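Local coordinates for ferric uptake regulation protein (Pseudomonas aeruginosa PAO1, PDB 6H1C) that probably acts as a metal-responsive transcription regulator that, when loaded with divalent metal, binds operator DNA and represses iron-acquisition genes, at residues 16-21 with 55-60; 33-38 with 77-82; 89-94 with 127-132. The protein carries 2 engineered substitutions. All blocks are in the same frame, centred on the assembly; numbering follows the deposited sequence.

Interaction 1: residues 16-21 with 55-60; sequences LPRVKI and YRVLTQ
Ile21 and Val57 join two helices of the N-terminal winged-helix domain of this Fur-family protein: helix 16-26 and helix 51-63, the latter in the position of the recognition helix and so probably the one presented to DNA. The short helical segments run 76° apart in direction with 10.1 Å between their axes, so contact is confined to a small patch and no hydrogen bond links the two. The backbones come nearest at Arg18 and Val57, their CA atoms 6.3 Å apart.

Ile21 carries the apolar part. With CG1 anti to its carbonyl carbon (chi1 -81°), it meets Val57 tip to tip, CD1 lying 3.7 Å from Val57 CB and close to both valine methyls. The other branch of the isoleucine, CG2, packs against Val57 CG1 at 4.0 Å and against Leu58 CD2 at 4.1 Å, the leucine slanting past it rather than meeting it head on. Leu42 of helix 35-44 and Val49 of the following loop also touch Ile21, so a third helix shares this buried patch.

On the polar flank, Arg18 stretches out from CG to NE, passing Val57, and its guanidinium comes up to the bent side chain of Gln60. The two planes are turned 67° against each other, and no hydrogen bond forms across the gap. The firmer partners of Arg18 NH1 are the backbone oxygens of Lys13 and, across a subunit interface, of Gly11 of the second subunit; its other terminal nitrogen, NH2, stays 3.7 Å from Gln60 OE1.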
loop_
_atom_site.group_PDB
_atom_site.type_symbol
_atom_site.label_atom_id
_atom_site.label_comp_id
_atom_site.label_asym_id
_atom_site.label_seq_id
_atom_site.Cartn_x
_atom_site.Cartn_y
_atom_site.Cartn_z
ATOM N N LEU B 16 -2.748 -23.744 15.037
ATOM C CA LEU B 16 -4.065 -24.058 14.506
ATOM C C LEU B 16 -4.474 -23.082 13.406
ATOM O O LEU B 16 -4.814 -23.507 12.291
ATOM C CB LEU B 16 -5.107 -24.058 15.628
ATOM C CG LEU B 16 -5.792 -25.413 15.758
ATOM C CD1 LEU B 16 -6.460 -25.770 14.442
ATOM C CD2 LEU B 16 -4.765 -26.461 16.135
ATOM N N PRO B 17 -4.468 -21.772 13.680
ATOM C CA PRO B 17 -4.882 -20.822 12.634
ATOM C C PRO B 17 -4.003 -20.889 11.398
ATOM O O PRO B 17 -4.514 -20.821 10.276
ATOM C CB PRO B 17 -4.791 -19.463 13.338
ATOM C CG PRO B 17 -3.774 -19.674 14.404
ATOM C CD PRO B 17 -3.964 -21.088 14.880
ATOM N N ARG B 18 -2.690 -21.035 11.573
ATOM C CA ARG B 18 -1.824 -21.161 10.411
ATOM C C ARG B 18 -2.192 -22.392 9.592
ATOM O O ARG B 18 -2.176 -22.350 8.358
ATOM C CB ARG B 18 -0.360 -21.189 10.847
ATOM C CG ARG B 18 0.101 -19.909 11.517
ATOM C CD ARG B 18 1.552 -19.990 12.006
ATOM N NE ARG B 18 2.066 -18.667 12.363
ATOM C CZ ARG B 18 3.210 -18.429 13.009
ATOM N NH1 ARG B 18 3.999 -19.429 13.388
ATOM N NH2 ARG B 18 3.572 -17.178 13.269
ATOM N N VAL B 19 -2.578 -23.489 10.249
ATOM C CA VAL B 19 -2.900 -24.685 9.472
ATOM C C VAL B 19 -4.289 -24.595 8.859
ATOM O O VAL B 19 -4.524 -25.118 7.762
ATOM C CB VAL B 19 -2.760 -25.953 10.326
ATOM C CG1 VAL B 19 -2.972 -27.172 9.464
ATOM C CG2 VAL B 19 -1.387 -25.999 10.993
ATOM N N LYS B 20 -5.232 -23.945 9.539
ATOM C CA LYS B 20 -6.575 -23.847 8.986
ATOM C C LYS B 20 -6.593 -22.968 7.747
ATOM O O LYS B 20 -7.250 -23.297 6.752
ATOM C CB LYS B 20 -7.541 -23.291 10.021
ATOM C CG LYS B 20 -7.759 -24.142 11.242
ATOM C CD LYS B 20 -8.924 -23.557 12.030
ATOM C CE LYS B 20 -9.164 -24.274 13.346
ATOM N NZ LYS B 20 -9.947 -23.401 14.270
ATOM N N ILE B 21 -5.883 -21.839 7.794
ATOM C CA ILE B 21 -5.898 -20.912 6.671
ATOM C C ILE B 21 -5.176 -21.506 5.472
ATOM O O ILE B 21 -5.593 -21.313 4.323
ATOM C CB ILE B 21 -5.285 -19.569 7.090
ATOM C CG1 ILE B 21 -6.327 -18.736 7.848
ATOM C CG2 ILE B 21 -4.796 -18.839 5.864
ATOM C CD1 ILE B 21 -5.767 -17.875 8.961
ATOM N N TYR B 55 -5.803 -11.901 8.179
ATOM C CA TYR B 55 -4.900 -11.021 7.466
ATOM C C TYR B 55 -3.465 -11.183 7.946
ATOM O O TYR B 55 -2.535 -11.188 7.131
ATOM C CB TYR B 55 -5.351 -9.577 7.618
ATOM C CG TYR B 55 -4.405 -8.620 6.975
ATOM C CD1 TYR B 55 -4.367 -8.480 5.587
ATOM C CD2 TYR B 55 -3.535 -7.865 7.735
ATOM C CE1 TYR B 55 -3.477 -7.605 4.982
ATOM C CE2 TYR B 55 -2.639 -7.001 7.137
ATOM C CZ TYR B 55 -2.616 -6.873 5.769
ATOM O OH TYR B 55 -1.735 -6.000 5.181
ATOM N N ARG B 56 -3.250 -11.289 9.261
ATOM C CA ARG B 56 -1.883 -11.450 9.744
ATOM C C ARG B 56 -1.274 -12.742 9.227
ATOM O O ARG B 56 -0.096 -12.774 8.854
ATOM C CB ARG B 56 -1.835 -11.407 11.267
ATOM C CG ARG B 56 -1.968 -10.011 11.793
ATOM C CD ARG B 56 -1.917 -9.942 13.307
ATOM N NE ARG B 56 -2.184 -8.569 13.731
ATOM C CZ ARG B 56 -1.264 -7.601 13.776
ATOM N NH1 ARG B 56 0.001 -7.851 13.441
ATOM N NH2 ARG B 56 -1.608 -6.372 14.158
ATOM N N VAL B 57 -2.060 -13.820 9.188
ATOM C CA VAL B 57 -1.497 -15.085 8.742
ATOM C C VAL B 57 -1.170 -15.029 7.255
ATOM O O VAL B 57 -0.121 -15.524 6.823
ATOM C CB VAL B 57 -2.442 -16.246 9.071
ATOM C CG1 VAL B 57 -1.982 -17.501 8.346
ATOM C CG2 VAL B 57 -2.484 -16.467 10.556
ATOM N N LEU B 58 -2.061 -14.438 6.448
ATOM C CA LEU B 58 -1.749 -14.232 5.032
ATOM C C LEU B 58 -0.478 -13.400 4.857
ATOM O O LEU B 58 0.340 -13.678 3.976
ATOM C CB LEU B 58 -2.928 -13.575 4.313
ATOM C CG LEU B 58 -4.165 -14.460 4.232
ATOM C CD1 LEU B 58 -5.374 -13.683 3.724
ATOM C CD2 LEU B 58 -3.898 -15.686 3.356
ATOM N N THR B 59 -0.282 -12.390 5.702
ATOM C CA THR B 59 0.932 -11.579 5.608
ATOM C C THR B 59 2.192 -12.393 5.917
ATOM O O THR B 59 3.224 -12.211 5.257
ATOM C CB THR B 59 0.820 -10.374 6.537
ATOM O OG1 THR B 59 -0.385 -9.674 6.234
ATOM C CG2 THR B 59 1.979 -9.437 6.339
ATOM N N GLN B 60 2.149 -13.255 6.944
ATOM C CA GLN B 60 3.276 -14.144 7.211
ATOM C C GLN B 60 3.522 -15.071 6.037
ATOM O O GLN B 60 4.670 -15.334 5.680
ATOM C CB GLN B 60 3.025 -14.987 8.459
ATOM C CG GLN B 60 2.831 -14.228 9.731
ATOM C CD GLN B 60 4.096 -14.214 10.593
ATOM O OE1 GLN B 60 4.049 -13.835 11.767
ATOM N NE2 GLN B 60 5.226 -14.623 10.012
#

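Interaction 2: residues 33-38 with 77-82; sequences MSAEDV and AVFELA. With MN (manganese (II) ion), chain H; ZN (zinc ion), chain S.
Phe79 turns CG to the side of its backbone N (chi1 -58°), which swings the ring toward Ala35 and sets its edge near Met33 O, with CD1 3.8 Å from that oxygen. Ser34 adopts a different torsion: OG sits between the backbone N and the carbonyl carbon (chi1 80°), folded over the start of helix 35-44. There it accepts from Asp37 N at 2.8 Å, while Ser34 N gives its hydrogen to Asp37 OD2 at 2.9 Å from above the carboxylate plane; the reciprocal pair is a capping box.

Just before this N-cap, Met33 and Phe79 form a single antiparallel hydrogen-bonded bridge. Phe79 N to Met33 O is short and almost straight (2.9 Å, 174°), whereas Met33 N to Phe79 O is weak at 3.3 Å. The bridge probably corresponds to the short first strand of the winged-helix fold, laid against strand 78-81, the second strand of the wing hairpin. Beyond it, a water takes over: it accepts from Ala35 N at 3.0 Å and donates to Ala77 O at 2.6 Å.

Metals lie at both ends. Glu36 OE2 binds manganese at 2.2 Å, a site shared with His76 and Asp73 of the third subunit. At the other end, Glu80 extends its carboxylate to a zinc ion also held by His32, His89 and Glu100.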
loop_
_atom_site.group_PDB
_atom_site.type_symbol
_atom_site.label_atom_id
_atom_site.label_comp_id
_atom_site.label_asym_id
_atom_site.label_seq_id
_atom_site.Cartn_x
_atom_site.Cartn_y
_atom_site.Cartn_z
ATOM N N MET B 33 -8.151 -14.768 -3.895
ATOM C CA MET B 33 -9.022 -14.497 -2.766
ATOM C C MET B 33 -8.556 -13.260 -2.018
ATOM O O MET B 33 -7.365 -13.117 -1.728
ATOM C CB MET B 33 -9.056 -15.699 -1.831
ATOM C CG MET B 33 -9.631 -16.950 -2.464
ATOM S SD MET B 33 -9.881 -18.264 -1.255
ATOM C CE MET B 33 -11.282 -17.603 -0.361
ATOM N N SER B 34 -9.498 -12.376 -1.702
ATOM C CA SER B 34 -9.254 -11.333 -0.720
ATOM C C SER B 34 -9.109 -11.927 0.684
ATOM O O SER B 34 -9.474 -13.072 0.950
ATOM C CB SER B 34 -10.395 -10.332 -0.727
ATOM O OG SER B 34 -11.495 -10.831 0.006
ATOM N N ALA B 35 -8.562 -11.127 1.602
ATOM C CA ALA B 35 -8.562 -11.548 3.000
ATOM C C ALA B 35 -9.983 -11.804 3.485
ATOM O O ALA B 35 -10.229 -12.738 4.252
ATOM C CB ALA B 35 -7.879 -10.498 3.875
ATOM N N GLU B 36 -10.935 -10.983 3.043
ATOM C CA GLU B 36 -12.329 -11.186 3.427
ATOM C C GLU B 36 -12.869 -12.507 2.879
ATOM O O GLU B 36 -13.622 -13.205 3.565
ATOM C CB GLU B 36 -13.183 -10.015 2.949
ATOM C CG GLU B 36 -13.360 -8.880 3.936
ATOM C CD GLU B 36 -14.420 -7.875 3.476
ATOM O OE1 GLU B 36 -15.623 -8.223 3.428
ATOM O OE2 GLU B 36 -14.046 -6.746 3.130
ATOM N N ASP B 37 -12.497 -12.863 1.643
ATOM C CA ASP B 37 -12.890 -14.154 1.084
ATOM C C ASP B 37 -12.406 -15.311 1.938
ATOM O O ASP B 37 -13.118 -16.303 2.113
ATOM C CB ASP B 37 -12.334 -14.317 -0.318
ATOM C CG ASP B 37 -12.907 -13.329 -1.289
ATOM O OD1 ASP B 37 -14.041 -12.853 -1.036
ATOM O OD2 ASP B 37 -12.224 -13.047 -2.311
ATOM N N VAL B 38 -11.177 -15.236 2.438
ATOM C CA VAL B 38 -10.665 -16.356 3.213
ATOM C C VAL B 38 -11.396 -16.447 4.541
ATOM O O VAL B 38 -11.719 -17.540 5.017
ATOM C CB VAL B 38 -9.149 -16.223 3.392
ATOM C CG1 VAL B 38 -8.670 -17.179 4.450
ATOM C CG2 VAL B 38 -8.480 -16.490 2.066
ATOM N N ALA B 77 -6.311 -6.221 -1.843
ATOM C CA ALA B 77 -5.212 -7.158 -1.999
ATOM C C ALA B 77 -5.717 -8.569 -2.301
ATOM O O ALA B 77 -6.687 -9.047 -1.709
ATOM C CB ALA B 77 -4.353 -7.158 -0.743
ATOM N N VAL B 78 -5.052 -9.230 -3.236
ATOM C CA VAL B 78 -5.383 -10.588 -3.654
ATOM C C VAL B 78 -4.268 -11.506 -3.179
ATOM O O VAL B 78 -3.090 -11.193 -3.357
ATOM C CB VAL B 78 -5.541 -10.665 -5.179
ATOM C CG1 VAL B 78 -5.530 -12.097 -5.624
ATOM C CG2 VAL B 78 -6.818 -9.971 -5.611
ATOM N N PHE B 79 -4.619 -12.620 -2.560
ATOM C CA PHE B 79 -3.602 -13.590 -2.202
ATOM C C PHE B 79 -3.793 -14.862 -3.009
ATOM O O PHE B 79 -4.906 -15.219 -3.400
ATOM C CB PHE B 79 -3.617 -13.896 -0.720
ATOM C CG PHE B 79 -3.417 -12.697 0.128
ATOM C CD1 PHE B 79 -4.471 -11.855 0.405
ATOM C CD2 PHE B 79 -2.175 -12.399 0.639
ATOM C CE1 PHE B 79 -4.292 -10.750 1.176
ATOM C CE2 PHE B 79 -1.997 -11.286 1.414
ATOM C CZ PHE B 79 -3.053 -10.464 1.688
ATOM N N GLU B 80 -2.686 -15.531 -3.268
ATOM C CA GLU B 80 -2.636 -16.544 -4.301
ATOM C C GLU B 80 -1.525 -17.487 -3.899
ATOM O O GLU B 80 -0.425 -17.032 -3.571
ATOM C CB GLU B 80 -2.348 -15.894 -5.648
ATOM C CG GLU B 80 -2.378 -16.785 -6.856
ATOM C CD GLU B 80 -2.299 -15.968 -8.131
ATOM O OE1 GLU B 80 -2.217 -14.737 -8.023
ATOM O OE2 GLU B 80 -2.312 -16.526 -9.234
ATOM N N LEU B 81 -1.829 -18.778 -3.854
ATOM C CA LEU B 81 -0.782 -19.744 -3.587
ATOM C C LEU B 81 0.364 -19.519 -4.560
ATOM O O LEU B 81 0.149 -19.307 -5.758
ATOM C CB LEU B 81 -1.329 -21.159 -3.708
ATOM C CG LEU B 81 -2.094 -21.641 -2.480
ATOM C CD1 LEU B 81 -2.612 -23.049 -2.725
ATOM C CD2 LEU B 81 -1.189 -21.585 -1.256
ATOM N N ALA B 82 1.584 -19.528 -4.022
ATOM C CA ALA B 82 2.793 -19.224 -4.791
ATOM C C ALA B 82 3.233 -20.409 -5.655
ATOM O O ALA B 82 4.298 -20.987 -5.469
ATOM C CB ALA B 82 3.923 -18.803 -3.860
HETATM MN MN MN H . -11.929 -6.299 3.331
HETATM ZN ZN ZN S . -3.408 -15.819 -10.270
HETATM O O HOH W 1 -7.255 -8.624 0.748
#

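Interaction 3: residues 89-94 with 127-132; sequences HMVCVD and VLYVRK. With ZN (zinc ion), chain S.
Val93 crosses Tyr129 at about a right angle: its CG1 meets the phenol side chain at the ring edge, near the ring plane, 3.5 Å from Tyr129 CB. Val91 approaches the same ring obliquely, CB 3.9 Å from Tyr129 CD2, and its CG2 slants past Val127 CG1, a methyl that sits over the rim of one ring face. Met90 and Leu128 cross aslant on the reverse side of the sheet, where Cys92 and Val130 also point.

With its chain bent at chi2 and chi3, Arg131 curls back so that Val93 CG2 lies over one guanidinium face. Asp94 OD1 reaches the guanidinium edge in plane, 3.5 Å from Arg131 NH1, a salt bridge whose hydrogen bond is weak, with the carboxylate turned 36° from the guanidinium.

Four backbone bonds fix the register of the parallel pair, from Leu128 N to His89 O (2.9 Å) through to Val93 N to Val130 O (3.1 Å). Near the start of strand 88-92 the ring of His89 leads away from strand 119-132 and binds zinc through NE2 at 2.1 Å. Strand 119-132 pairs antiparallel with a strand of the fourth subunit on its other side, as expected of the C-terminal alpha/beta dimerisation domain of Fur proteins.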
loop_
_atom_site.group_PDB
_atom_site.type_symbol
_atom_site.label_atom_id
_atom_site.label_comp_id
_atom_site.label_asym_id
_atom_site.label_seq_id
_atom_site.Cartn_x
_atom_site.Cartn_y
_atom_site.Cartn_z
ATOM N N HIS B 89 -0.647 -12.541 -15.511
ATOM C CA HIS B 89 -2.063 -12.236 -15.388
ATOM C C HIS B 89 -2.439 -11.197 -16.422
ATOM O O HIS B 89 -1.649 -10.302 -16.711
ATOM C CB HIS B 89 -2.420 -11.697 -13.988
ATOM C CG HIS B 89 -2.309 -12.716 -12.905
ATOM N ND1 HIS B 89 -1.126 -12.987 -12.259
ATOM C CD2 HIS B 89 -3.228 -13.550 -12.368
ATOM C CE1 HIS B 89 -1.324 -13.933 -11.361
ATOM N NE2 HIS B 89 -2.589 -14.296 -11.411
ATOM N N MET B 90 -3.628 -11.333 -16.995
ATOM C CA MET B 90 -4.303 -10.250 -17.690
ATOM C C MET B 90 -5.440 -9.761 -16.803
ATOM O O MET B 90 -6.127 -10.566 -16.170
ATOM C CB MET B 90 -4.866 -10.694 -19.049
ATOM C CG MET B 90 -3.951 -11.552 -19.884
ATOM S SD MET B 90 -4.487 -11.774 -21.608
ATOM C CE MET B 90 -6.253 -11.663 -21.470
ATOM N N VAL B 91 -5.630 -8.448 -16.754
ATOM C CA VAL B 91 -6.658 -7.813 -15.945
ATOM C C VAL B 91 -7.563 -7.017 -16.876
ATOM O O VAL B 91 -7.085 -6.157 -17.624
ATOM C CB VAL B 91 -6.051 -6.895 -14.868
ATOM C CG1 VAL B 91 -7.153 -6.343 -13.983
ATOM C CG2 VAL B 91 -5.028 -7.636 -14.024
ATOM N N CYS B 92 -8.859 -7.305 -16.849
ATOM C CA CYS B 92 -9.816 -6.497 -17.603
ATOM C C CYS B 92 -10.051 -5.211 -16.817
ATOM O O CYS B 92 -10.614 -5.234 -15.721
ATOM C CB CYS B 92 -11.126 -7.248 -17.847
ATOM S SG CYS B 92 -12.441 -6.228 -18.707
ATOM N N VAL B 93 -9.614 -4.086 -17.375
ATOM C CA VAL B 93 -9.602 -2.830 -16.631
ATOM C C VAL B 93 -10.977 -2.214 -16.460
ATOM O O VAL B 93 -11.109 -1.235 -15.715
ATOM C CB VAL B 93 -8.697 -1.787 -17.308
ATOM C CG1 VAL B 93 -7.259 -2.289 -17.396
ATOM C CG2 VAL B 93 -9.237 -1.460 -18.675
ATOM N N ASP B 94 -11.999 -2.741 -17.136
ATOM C CA ASP B 94 -13.369 -2.279 -16.940
ATOM C C ASP B 94 -14.147 -3.136 -15.951
ATOM O O ASP B 94 -14.991 -2.613 -15.225
ATOM C CB ASP B 94 -14.114 -2.230 -18.285
ATOM C CG ASP B 94 -13.564 -1.145 -19.228
ATOM O OD1 ASP B 94 -12.959 -0.170 -18.730
ATOM O OD2 ASP B 94 -13.736 -1.265 -20.469
ATOM N N VAL B 127 2.036 -8.180 -15.908
ATOM C CA VAL B 127 0.621 -7.874 -15.789
ATOM C C VAL B 127 0.209 -7.188 -17.074
ATOM O O VAL B 127 0.837 -6.209 -17.490
ATOM C CB VAL B 127 0.300 -6.989 -14.568
ATOM C CG1 VAL B 127 -1.097 -6.476 -14.658
ATOM C CG2 VAL B 127 0.427 -7.794 -13.288
ATOM N N LEU B 128 -0.825 -7.713 -17.709
ATOM C CA LEU B 128 -1.317 -7.211 -18.979
ATOM C C LEU B 128 -2.703 -6.653 -18.734
ATOM O O LEU B 128 -3.649 -7.414 -18.514
ATOM C CB LEU B 128 -1.348 -8.321 -20.019
ATOM C CG LEU B 128 0.006 -8.992 -20.233
ATOM C CD1 LEU B 128 -0.073 -10.046 -21.340
ATOM C CD2 LEU B 128 1.007 -7.936 -20.582
ATOM N N TYR B 129 -2.828 -5.335 -18.751
ATOM C CA TYR B 129 -4.131 -4.707 -18.599
ATOM C C TYR B 129 -4.781 -4.625 -19.967
ATOM O O TYR B 129 -4.163 -4.162 -20.924
ATOM C CB TYR B 129 -4.016 -3.319 -17.967
ATOM C CG TYR B 129 -3.387 -3.363 -16.604
ATOM C CD1 TYR B 129 -2.014 -3.299 -16.460
ATOM C CD2 TYR B 129 -4.158 -3.514 -15.468
ATOM C CE1 TYR B 129 -1.439 -3.348 -15.237
ATOM C CE2 TYR B 129 -3.585 -3.582 -14.239
ATOM C CZ TYR B 129 -2.226 -3.494 -14.126
ATOM O OH TYR B 129 -1.619 -3.550 -12.903
ATOM N N VAL B 130 -6.028 -5.069 -20.054
ATOM C CA VAL B 130 -6.652 -5.320 -21.339
ATOM C C VAL B 130 -8.060 -4.770 -21.343
ATOM O O VAL B 130 -8.670 -4.542 -20.300
ATOM C CB VAL B 130 -6.680 -6.813 -21.652
ATOM C CG1 VAL B 130 -5.291 -7.325 -21.706
ATOM C CG2 VAL B 130 -7.468 -7.537 -20.571
ATOM N N ARG B 131 -8.571 -4.568 -22.546
ATOM C CA ARG B 131 -9.950 -4.176 -22.763
ATOM C C ARG B 131 -10.532 -5.080 -23.834
ATOM O O ARG B 131 -9.842 -5.430 -24.798
ATOM C CB ARG B 131 -10.046 -2.716 -23.180
ATOM C CG ARG B 131 -11.462 -2.228 -23.303
ATOM C CD ARG B 131 -11.630 -0.888 -22.629
ATOM N NE ARG B 131 -10.519 0.003 -22.947
ATOM C CZ ARG B 131 -10.141 1.018 -22.176
ATOM N NH1 ARG B 131 -10.793 1.262 -21.041
ATOM N NH2 ARG B 131 -9.111 1.779 -22.534
ATOM N N LYS B 132 -11.783 -5.489 -23.646
ATOM C CA LYS B 132 -12.461 -6.314 -24.646
ATOM C C LYS B 132 -12.788 -5.434 -25.850
ATOM O O LYS B 132 -13.637 -4.545 -25.761
ATOM C CB LYS B 132 -13.710 -6.953 -24.040
ATOM C CG LYS B 132 -14.398 -7.987 -24.918
ATOM C CD LYS B 132 -13.578 -9.262 -25.078
ATOM C CE LYS B 132 -14.262 -10.242 -26.055
ATOM N NZ LYS B 132 -13.438 -11.452 -26.382
HETATM ZN ZN ZN S . -3.408 -15.819 -10.270
#

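Interactions 1 and 2 belong to the same winged-helix unit, their centres 11 Å apart, and Leu58 joins them: its CB lies 3.8 Å from Phe79 CE2, and its CD1 3.9 Å from Ala35 CA. Interaction 3 lies in the dimerisation domain, its centre 19 Å from that of interaction 2 and 30 Å from that of interaction 1, the nearest atoms of 1 and 3 being about 15 Å apart. A single zinc ion joins interactions 2 and 3, ligated by Glu80 from one and His89 from the other. This interdomain site is consistent with metal binding setting how the DNA-binding and dimerisation parts are placed relative to each other.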